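Imine reductase (Bacillus cereus, PDB 4D3D) catalyses the NADPH-dependent, S-selective reduction of the imine 2-methylpyrroline. Local coordinates at residues B[150-155]-B[188-193]; B[204-209]-B[269-274]. One frame throughout, in Å; residues are numbered along the deposited sequence.

Interaction 1. Residues B[150-155]-B[188-193]; sequences YTYYSG and QIQMDI
The ring of Y152 and the terminal amide of Q190 meet at the phenol end: the amide reaches the ring at its edge, close to the ring plane, and the two planes are 65° apart. As modelled, NE2 of Q190 lies 2.4 Å from OH of Y152, a doubtful distance, and the amide has probably been built turned over. The two side chains approach from opposite segments and meet at a slant. Y152 has CG anti to its carbonyl carbon (chi1 -64°), while Q190 is extended beyond CG (chi2 -171°), letting two end groups touch although the nearest CA atoms, of Y152 and Q188, are 11.2 Å apart. Around the phenol, A183 and Y187 of helix 182-210 pack against Y152, and Y221 of the second subunit packs against Q190, so the meeting point is buried. On the other side of the strand, CG2 of T151 sits 3.4 Å above one face of the Y153 ring, offset toward its rim, and F160 also meets that ring. S154 OG, hydrogen-bonded to A183 N and D179 O, ties the strand to the start of the long helix. The arrangement joins the sheet of the Rossmann-type domain to the interdomain helix, as in the 6-phosphogluconate dehydrogenase-like fold of imine reductases.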
loop_
_atom_site.group_PDB
_atom_site.type_symbol
_atom_site.label_atom_id
_atom_site.label_comp_id
_atom_site.label_asym_id
_atom_site.label_seq_id
_atom_site.Cartn_x
_atom_site.Cartn_y
_atom_site.Cartn_z
ATOM N N TYR B 150 -19.806 -4.149 8.411
ATOM C CA TYR B 150 -19.306 -3.892 9.775
ATOM C C TYR B 150 -19.219 -2.389 10.057
ATOM O O TYR B 150 -18.926 -1.569 9.172
ATOM C CB TYR B 150 -17.933 -4.564 10.013
ATOM C CG TYR B 150 -18.054 -6.036 10.340
ATOM C CD1 TYR B 150 -18.243 -6.966 9.318
ATOM C CD2 TYR B 150 -18.019 -6.488 11.672
ATOM C CE1 TYR B 150 -18.399 -8.312 9.602
ATOM C CE2 TYR B 150 -18.162 -7.845 11.972
ATOM C CZ TYR B 150 -18.343 -8.740 10.923
ATOM O OH TYR B 150 -18.505 -10.063 11.192
ATOM N N THR B 151 -19.457 -2.038 11.307
ATOM C CA THR B 151 -19.169 -0.681 11.841
ATOM C C THR B 151 -18.270 -0.796 13.065
ATOM O O THR B 151 -18.458 -1.678 13.957
ATOM C CB THR B 151 -20.498 -0.060 12.251
ATOM O OG1 THR B 151 -21.338 0.072 11.084
ATOM C CG2 THR B 151 -20.333 1.292 12.919
ATOM N N TYR B 152 -17.214 0.004 13.135
ATOM C CA TYR B 152 -16.373 0.072 14.329
ATOM C C TYR B 152 -17.091 0.863 15.418
ATOM O O TYR B 152 -17.638 1.895 15.131
ATOM C CB TYR B 152 -15.087 0.857 14.047
ATOM C CG TYR B 152 -14.139 0.252 13.029
ATOM C CD1 TYR B 152 -13.589 -0.979 13.253
ATOM C CD2 TYR B 152 -13.779 0.926 11.891
ATOM C CE1 TYR B 152 -12.709 -1.553 12.341
ATOM C CE2 TYR B 152 -12.890 0.345 10.969
ATOM C CZ TYR B 152 -12.410 -0.918 11.194
ATOM O OH TYR B 152 -11.496 -1.573 10.325
ATOM N N TYR B 153 -17.067 0.389 16.649
ATOM C CA TYR B 153 -17.628 1.113 17.752
ATOM C C TYR B 153 -16.696 1.236 18.894
ATOM O O TYR B 153 -15.832 0.391 19.169
ATOM C CB TYR B 153 -18.899 0.380 18.236
ATOM C CG TYR B 153 -20.107 0.534 17.356
ATOM C CD1 TYR B 153 -20.716 1.753 17.208
ATOM C CD2 TYR B 153 -20.564 -0.542 16.579
ATOM C CE1 TYR B 153 -21.828 1.905 16.399
ATOM C CE2 TYR B 153 -21.678 -0.407 15.745
ATOM C CZ TYR B 153 -22.307 0.808 15.647
ATOM O OH TYR B 153 -23.409 1.041 14.851
ATOM N N SER B 154 -16.730 2.390 19.578
ATOM C CA SER B 154 -15.931 2.561 20.786
ATOM C C SER B 154 -16.585 3.528 21.770
ATOM O O SER B 154 -17.483 4.306 21.385
ATOM C CB SER B 154 -14.489 3.017 20.528
ATOM O OG SER B 154 -14.420 4.292 19.932
ATOM N N GLY B 155 -16.128 3.489 23.006
ATOM C CA GLY B 155 -16.811 4.226 24.091
ATOM C C GLY B 155 -17.068 3.247 25.260
ATOM O O GLY B 155 -16.522 2.152 25.333
ATOM N N GLN B 188 -9.448 5.594 10.186
ATOM C CA GLN B 188 -8.556 6.514 9.508
ATOM C C GLN B 188 -7.207 5.878 9.162
ATOM O O GLN B 188 -6.670 6.162 8.078
ATOM C CB GLN B 188 -8.289 7.772 10.330
ATOM C CG GLN B 188 -9.510 8.647 10.608
ATOM C CD GLN B 188 -10.289 9.076 9.380
ATOM O OE1 GLN B 188 -9.788 9.025 8.274
ATOM N NE2 GLN B 188 -11.578 9.514 9.589
ATOM N N ILE B 189 -6.677 5.058 10.056
ATOM C CA ILE B 189 -5.327 4.427 9.741
ATOM C C ILE B 189 -5.504 3.379 8.586
ATOM O O ILE B 189 -4.586 3.222 7.773
ATOM C CB ILE B 189 -4.638 3.838 10.989
ATOM C CG1 ILE B 189 -5.380 2.674 11.577
ATOM C CG2 ILE B 189 -4.359 4.972 11.977
ATOM C CD1 ILE B 189 -4.650 2.100 12.819
ATOM N N GLN B 190 -6.651 2.720 8.473
ATOM C CA GLN B 190 -6.891 1.843 7.312
ATOM C C GLN B 190 -7.014 2.678 6.016
ATOM O O GLN B 190 -6.516 2.282 4.916
ATOM C CB GLN B 190 -8.127 0.962 7.527
ATOM C CG GLN B 190 -7.927 -0.236 8.453
ATOM C CD GLN B 190 -9.153 -1.150 8.399
ATOM O OE1 GLN B 190 -9.082 -2.370 8.089
ATOM N NE2 GLN B 190 -10.294 -0.519 8.518
ATOM N N MET B 191 -7.618 3.875 6.097
ATOM C CA MET B 191 -7.677 4.732 4.942
ATOM C C MET B 191 -6.346 5.319 4.520
ATOM O O MET B 191 -6.150 5.551 3.322
ATOM C CB MET B 191 -8.767 5.867 5.073
ATOM C CG MET B 191 -10.179 5.332 5.202
ATOM S SD MET B 191 -10.685 4.093 3.995
ATOM C CE MET B 191 -10.642 5.086 2.558
ATOM N N ASP B 192 -5.438 5.573 5.463
ATOM C CA ASP B 192 -4.078 6.011 5.177
ATOM C C ASP B 192 -3.430 4.935 4.204
ATOM O O ASP B 192 -2.858 5.301 3.148
ATOM C CB ASP B 192 -3.341 6.133 6.540
ATOM C CG ASP B 192 -1.988 6.803 6.470
ATOM O OD1 ASP B 192 -1.644 7.419 5.448
ATOM O OD2 ASP B 192 -1.312 6.661 7.545
ATOM N N ILE B 193 -3.562 3.673 4.561
ATOM C CA ILE B 193 -3.062 2.564 3.668
ATOM C C ILE B 193 -3.833 2.522 2.329
ATOM O O ILE B 193 -3.202 2.520 1.274
ATOM C CB ILE B 193 -3.138 1.240 4.386
ATOM C CG1 ILE B 193 -2.176 1.199 5.565
ATOM C CG2 ILE B 193 -2.791 0.134 3.430
ATOM C CD1 ILE B 193 -2.282 -0.057 6.439
#

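Interaction 2. Residues B[204-209]-B[269-274]; sequences ALAIAN and AGIDIA
I271 reaches against one turn of helix 182-210, with its methyl CD1 3.9 Å from CB of A206 and 3.7 Å from the carbonyl O of the same residue. Its other branch, CG2, touches that CB as well, so A206 is met by both arms of the isoleucine. CG1 of I271 lies 4.0 Å from CG1 of I207, and the two side chains cross at a slant. With CG1 anti to the carbonyl carbon (chi1 -63°), the longer arm of I271 is directed at the helix backbone, where CG1 also nears the N of I207. A269 adds a smaller patch, its CB 4.2 Å from CG2 of I207. Between side chains, every contact here is apolar.

Further out, the loop is shaped by its two helix ends. G270, with positive phi (64°), closes helix 252-268 in a Schellman motif, and the chain then swings I271 inward. D272 caps the following helix through a weak bond from A274 N to its OD2, 3.3 Å long, while OD1 makes a salt bridge to R285 of the second subunit. D272 O is hydrogen-bonded to NE2 of H203, one turn before A206. T266 packs on both I207 and I271. The whole is a Schellman-terminated helix, a short connection and a side-chain-capped helix laid against a third helix, within the all-helical C-terminal domain of this reductase family.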
loop_
_atom_site.group_PDB
_atom_site.type_symbol
_atom_site.label_atom_id
_atom_site.label_comp_id
_atom_site.label_asym_id
_atom_site.label_seq_id
_atom_site.Cartn_x
_atom_site.Cartn_y
_atom_site.Cartn_z
ATOM N N ALA B 204 2.351 3.305 -10.627
ATOM C CA ALA B 204 3.000 2.128 -11.270
ATOM C C ALA B 204 2.343 1.849 -12.648
ATOM O O ALA B 204 3.065 1.620 -13.672
ATOM C CB ALA B 204 2.920 0.917 -10.386
ATOM N N LEU B 205 1.019 1.871 -12.711
ATOM C CA LEU B 205 0.300 1.687 -13.981
ATOM C C LEU B 205 0.676 2.768 -14.997
ATOM O O LEU B 205 0.882 2.468 -16.217
ATOM C CB LEU B 205 -1.193 1.601 -13.755
ATOM C CG LEU B 205 -2.041 1.451 -15.009
ATOM C CD1 LEU B 205 -1.678 0.149 -15.741
ATOM C CD2 LEU B 205 -3.478 1.465 -14.577
ATOM N N ALA B 206 0.831 4.040 -14.587
ATOM C CA ALA B 206 1.230 5.048 -15.528
ATOM C C ALA B 206 2.607 4.779 -16.183
ATOM O O ALA B 206 2.858 5.067 -17.394
ATOM C CB ALA B 206 1.266 6.408 -14.864
ATOM N N ILE B 207 3.563 4.297 -15.346
ATOM C CA ILE B 207 4.893 3.860 -15.833
ATOM C C ILE B 207 4.692 2.724 -16.836
ATOM O O ILE B 207 5.349 2.775 -17.907
ATOM C CB ILE B 207 5.806 3.444 -14.680
ATOM C CG1 ILE B 207 6.100 4.618 -13.760
ATOM C CG2 ILE B 207 7.163 2.887 -15.225
ATOM C CD1 ILE B 207 6.832 4.241 -12.486
ATOM N N ALA B 208 3.876 1.753 -16.526
ATOM C CA ALA B 208 3.684 0.558 -17.374
ATOM C C ALA B 208 3.089 1.039 -18.723
ATOM O O ALA B 208 3.555 0.687 -19.771
ATOM C CB ALA B 208 2.725 -0.351 -16.744
ATOM N N ASN B 209 2.082 1.883 -18.636
ATOM C CA ASN B 209 1.497 2.484 -19.875
ATOM C C ASN B 209 2.542 3.201 -20.726
ATOM O O ASN B 209 2.522 3.056 -21.962
ATOM C CB ASN B 209 0.308 3.460 -19.583
ATOM C CG ASN B 209 -0.940 2.839 -18.964
ATOM O OD1 ASN B 209 -1.798 3.617 -18.468
ATOM N ND2 ASN B 209 -1.105 1.552 -18.946
ATOM N N ALA B 269 10.339 7.594 -17.708
ATOM C CA ALA B 269 9.036 7.351 -18.281
ATOM C C ALA B 269 8.176 8.626 -18.456
ATOM O O ALA B 269 7.100 8.528 -18.977
ATOM C CB ALA B 269 8.262 6.274 -17.532
ATOM N N GLY B 270 8.729 9.744 -18.033
ATOM C CA GLY B 270 8.056 11.041 -17.986
ATOM C C GLY B 270 6.884 11.113 -17.055
ATOM O O GLY B 270 5.963 11.905 -17.249
ATOM N N ILE B 271 6.870 10.276 -16.042
ATOM C CA ILE B 271 5.705 10.226 -15.065
ATOM C C ILE B 271 6.011 11.167 -13.890
ATOM O O ILE B 271 7.151 11.410 -13.526
ATOM C CB ILE B 271 5.507 8.750 -14.660
ATOM C CG1 ILE B 271 5.114 7.876 -15.883
ATOM C CG2 ILE B 271 4.494 8.558 -13.497
ATOM C CD1 ILE B 271 4.018 8.474 -16.747
ATOM N N ASP B 272 4.943 11.713 -13.285
ATOM C CA ASP B 272 5.099 12.629 -12.133
ATOM C C ASP B 272 5.877 11.961 -11.016
ATOM O O ASP B 272 5.585 10.856 -10.612
ATOM C CB ASP B 272 3.716 13.032 -11.589
ATOM C CG ASP B 272 3.790 14.185 -10.554
ATOM O OD1 ASP B 272 4.041 15.336 -10.949
ATOM O OD2 ASP B 272 3.514 13.907 -9.391
ATOM N N ILE B 273 6.846 12.698 -10.523
ATOM C CA ILE B 273 7.822 12.227 -9.545
ATOM C C ILE B 273 7.388 12.392 -8.066
ATOM O O ILE B 273 8.010 11.855 -7.192
ATOM C CB ILE B 273 9.143 13.024 -9.746
ATOM C CG1 ILE B 273 10.271 12.202 -9.306
ATOM C CG2 ILE B 273 9.190 14.394 -9.084
ATOM C CD1 ILE B 273 10.503 11.189 -10.398
ATOM N N ALA B 274 6.344 13.188 -7.771
ATOM C CA ALA B 274 6.113 13.584 -6.384
ATOM C C ALA B 274 5.962 12.440 -5.421
ATOM O O ALA B 274 6.553 12.517 -4.310
ATOM C CB ALA B 274 4.849 14.452 -6.290
#

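Interactions 1 and 2 draw on the same helix, 182-210, the first near its start beside the Rossmann-type domain and the second at its far end in the helical domain. Their centres are 31 Å apart and their nearest atoms about 13 Å, so within one chain they do not touch. The dimer brings them together: D192, in segment 188-193, is hydrogen-bonded to H203 of the second subunit, while in its own chain H203 binds the carbonyl of D272; I207 packs on I189 of the second subunit. At interaction 1, a bound polyethylene glycol fragment touches M191, whereas the side chain of Q190 stays about 8 Å from such a ligand.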